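Local coordinates for protein DynE8 (Micromonospora chersina, PDB 4AMM) that is an iterative enediyne polyketide synthase of dynemicin biosynthesis, here its acyltransferase domain, which probably loads acyl building blocks, at residues A276-L281 with V324-G329. Sequence-based numbering, arbitrary orientation.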
ATOM      1  N   ALA A 276      -9.867   5.993 -20.036  1.00 10.53           N
ATOM      2  CA  ALA A 276     -10.745   6.404 -18.929  1.00 11.16           C
ATOM      3  C   ALA A 276     -11.024   5.168 -18.075  1.00 10.44           C
ATOM      4  O   ALA A 276     -12.148   4.614 -18.119  1.00 10.87           O
ATOM      5  CB  ALA A 276     -12.038   7.015 -19.507  1.00  9.86           C
ATOM      6  N   PHE A 277     -10.001   4.721 -17.304  1.00 10.49           N
ATOM      7  CA  PHE A 277     -10.247   3.574 -16.438  1.00  9.18           C
ATOM      8  C   PHE A 277     -11.291   3.983 -15.425  1.00 10.25           C
ATOM      9  O   PHE A 277     -11.501   5.145 -15.084  1.00 10.49           O
ATOM     10  CB  PHE A 277      -8.913   3.274 -15.713  1.00 10.88           C
ATOM     11  CG  PHE A 277      -7.835   2.730 -16.608  1.00 11.19           C
ATOM     12  CD1 PHE A 277      -8.055   1.648 -17.501  1.00 12.28           C
ATOM     13  CD2 PHE A 277      -6.567   3.221 -16.497  1.00 16.49           C
ATOM     14  CE1 PHE A 277      -6.986   1.176 -18.307  1.00 14.72           C
ATOM     15  CE2 PHE A 277      -5.501   2.701 -17.307  1.00 15.16           C
ATOM     16  CZ  PHE A 277      -5.733   1.697 -18.159  1.00 14.01           C
ATOM     17  N   HIS A 278     -11.977   2.950 -14.956  1.00  9.73           N
ATOM     18  CA  HIS A 278     -13.041   3.131 -13.925  1.00 10.36           C
ATOM     19  C   HIS A 278     -14.101   4.082 -14.387  1.00  9.48           C
ATOM     20  O   HIS A 278     -14.581   4.976 -13.680  1.00 10.48           O
ATOM     21  CB  HIS A 278     -12.399   3.508 -12.564  1.00  9.24           C
ATOM     22  CG  HIS A 278     -11.627   2.379 -12.020  1.00 10.09           C
ATOM     23  ND1 HIS A 278     -12.329   1.261 -11.545  1.00 11.45           N
ATOM     24  CD2 HIS A 278     -10.321   2.056 -11.994  1.00 11.45           C
ATOM     25  CE1 HIS A 278     -11.448   0.344 -11.176  1.00 12.58           C
ATOM     26  NE2 HIS A 278     -10.210   0.783 -11.464  1.00 13.52           N
ATOM     27  N   SER A 279     -14.579   3.822 -15.631  1.00  9.97           N
ATOM     28  CA  SER A 279     -15.676   4.556 -16.237  1.00  9.57           C
ATOM     29  C   SER A 279     -16.416   3.544 -17.133  1.00 10.17           C
ATOM     30  O   SER A 279     -15.882   2.513 -17.495  1.00 10.69           O
ATOM     31  CB  SER A 279     -15.178   5.766 -17.063  1.00 11.06           C
ATOM     32  OG  SER A 279     -14.778   5.366 -18.382  1.00 11.56           O
ATOM     33  N   PRO A 280     -17.602   3.951 -17.624  1.00  9.11           N
ATOM     34  CA  PRO A 280     -18.320   3.142 -18.623  1.00 11.80           C
ATOM     35  C   PRO A 280     -17.554   2.837 -19.890  1.00 11.79           C
ATOM     36  O   PRO A 280     -17.921   1.878 -20.560  1.00 12.29           O
ATOM     37  CB  PRO A 280     -19.572   3.951 -18.921  1.00 10.94           C
ATOM     38  CG  PRO A 280     -19.833   4.696 -17.593  1.00 11.45           C
ATOM     39  CD  PRO A 280     -18.448   5.037 -17.069  1.00 10.52           C
ATOM     40  N   LEU A 281     -16.536   3.612 -20.219  1.00 10.42           N
ATOM     41  CA  LEU A 281     -15.739   3.302 -21.460  1.00 11.46           C
ATOM     42  C   LEU A 281     -14.966   2.032 -21.313  1.00 11.44           C
ATOM     43  O   LEU A 281     -14.420   1.492 -22.277  1.00 11.98           O
ATOM     44  CB  LEU A 281     -14.775   4.438 -21.816  1.00 12.62           C
ATOM     45  CG  LEU A 281     -15.579   5.665 -22.170  1.00 14.44           C
ATOM     46  CD1 LEU A 281     -14.631   6.766 -22.479  1.00 18.86           C
ATOM     47  CD2 LEU A 281     -16.541   5.377 -23.411  1.00 24.87           C
ATOM     48  N   VAL A 324     -16.080  -7.770 -12.394  1.00 15.13           N
ATOM     49  CA  VAL A 324     -16.520  -7.203 -13.678  1.00 14.66           C
ATOM     50  C   VAL A 324     -16.999  -5.800 -13.442  1.00 14.42           C
ATOM     51  O   VAL A 324     -16.513  -4.877 -14.181  1.00 15.06           O
ATOM     52  CB  VAL A 324     -17.630  -8.108 -14.342  1.00 18.24           C
ATOM     53  CG1 VAL A 324     -18.229  -7.405 -15.471  1.00 19.08           C
ATOM     54  CG2 VAL A 324     -16.983  -9.446 -14.865  1.00 18.85           C
ATOM     55  N   ARG A 325     -17.907  -5.517 -12.527  1.00 13.70           N
ATOM     56  CA  ARG A 325     -18.321  -4.141 -12.279  1.00 14.16           C
ATOM     57  C   ARG A 325     -17.213  -3.283 -11.702  1.00 13.02           C
ATOM     58  O   ARG A 325     -17.349  -2.050 -11.744  1.00 13.59           O
ATOM     59  CB  ARG A 325     -19.630  -4.044 -11.503  1.00 15.88           C
ATOM     60  CG  ARG A 325     -19.520  -4.368 -10.064  1.00 15.95           C
ATOM     61  CD  ARG A 325     -20.865  -3.934  -9.440  1.00 17.42           C
ATOM     62  NE  ARG A 325     -20.965  -4.266  -8.002  1.00 18.84           N
ATOM     63  CZ  ARG A 325     -21.343  -5.440  -7.512  1.00 20.90           C
ATOM     64  NH1 ARG A 325     -21.724  -6.454  -8.269  1.00 20.79           N
ATOM     65  NH2 ARG A 325     -21.444  -5.540  -6.171  1.00 25.13           N
ATOM     66  N   GLN A 326     -16.150  -3.866 -11.179  1.00 11.78           N
ATOM     67  CA  GLN A 326     -14.955  -3.074 -10.769  1.00 10.56           C
ATOM     68  C   GLN A 326     -14.491  -2.230 -11.916  1.00 11.86           C
ATOM     69  O   GLN A 326     -14.082  -1.097 -11.630  1.00 12.34           O
ATOM     70  CB  GLN A 326     -13.844  -3.976 -10.398  1.00 10.93           C
ATOM     71  CG  GLN A 326     -12.571  -3.224  -9.937  1.00 12.31           C
ATOM     72  CD  GLN A 326     -11.523  -4.087  -9.331  1.00 12.70           C
ATOM     73  OE1 GLN A 326     -11.090  -5.058  -9.959  1.00 16.35           O
ATOM     74  NE2 GLN A 326     -11.098  -3.785  -8.121  1.00 13.86           N
ATOM     75  N   LEU A 327     -14.553  -2.717 -13.131  1.00 10.78           N
ATOM     76  CA  LEU A 327     -13.856  -1.988 -14.203  1.00 11.81           C
ATOM     77  C   LEU A 327     -14.618  -0.755 -14.635  1.00 10.78           C
ATOM     78  O   LEU A 327     -13.977   0.202 -15.077  1.00 11.21           O
ATOM     79  CB  LEU A 327     -13.651  -2.882 -15.381  1.00 13.51           C
ATOM     80  CG  LEU A 327     -12.301  -3.629 -15.417  1.00 16.55           C
ATOM     81  CD1 LEU A 327     -11.873  -4.404 -14.214  1.00 18.73           C
ATOM     82  CD2 LEU A 327     -12.247  -4.524 -16.613  1.00 17.83           C
ATOM     83  N   THR A 328     -15.964  -0.753 -14.500  1.00  9.58           N
ATOM     84  CA  THR A 328     -16.732   0.358 -14.950  1.00  9.84           C
ATOM     85  C   THR A 328     -17.052   1.386 -13.867  1.00 10.84           C
ATOM     86  O   THR A 328     -17.367   2.512 -14.104  1.00 10.77           O
ATOM     87  CB  THR A 328     -18.055  -0.116 -15.579  1.00 10.57           C
ATOM     88  OG1 THR A 328     -18.614  -1.057 -14.674  1.00 14.33           O
ATOM     89  CG2 THR A 328     -17.760  -0.845 -16.918  1.00 14.06           C
ATOM     90  N   GLY A 329     -17.101   0.876 -12.624  1.00 10.08           N
ATOM     91  CA  GLY A 329     -17.437   1.679 -11.453  1.00 11.42           C
ATOM     92  C   GLY A 329     -16.215   2.352 -10.799  1.00 10.41           C
ATOM     93  O   GLY A 329     -15.052   2.019 -11.112  1.00 11.71           O
TER
HETATM   94  O   HOH W   1     -11.216   0.174 -15.269  1.00 14.97           O
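Gln326 meets His278 through its aliphatic stem: CG lies in the plane of the imidazole, at the ring edge and 3.9 Å from His278 CE1, while the amide, turned almost perpendicular to the ring, reaches on to weak hydrogen bonds with Ser176 O and Arg201. With CG anti to the backbone N (chi1 -179°) and the chain extended beyond it, the side chain runs past the histidine. The carbonyl of Gln326 also comes to the ring edge, its O 2.9 Å from His278 ND1. One residue on, Leu327 O receives a CA-H...O contact from His278 CA at 3.3 Å and a hydrogen bond from a water that in turn accepts from His278 N; this water sits over the centre of one ring face. At Thr328, whose CA and that of Ser279 are the nearest pair across the segments, the CA-H points back at Ser279 O, and CB and CG2 pack against the same oxygen. Gly329 O accepts a hydrogen bond from His278 ND1 at 2.9 Å, bent at the hydrogen (148°) though the nitrogen lies nearly in line with C=O. At the other end of the ring NE2 is hydrogen-bonded to Ser176 OG, of a likely nucleophile elbow. This is consistent with the Ser-His pair of acyltransferases, a main-chain carbonyl rather than an acid probably orienting the imidazole. A leucine in place of His278 would probably leave Gly329 O without its donor and Ser176 OG without its nitrogen partner. The histidine loop, where Ser279 OG accepts from Leu281 N in an ST turn and donates to Ala276 O, follows strand 268-270 and leads into helix 283-294, against which Val324 and Leu327 pack; Leu327 also touches helix 191-206, and Ala276 and Ser279 rest on strand 244-250.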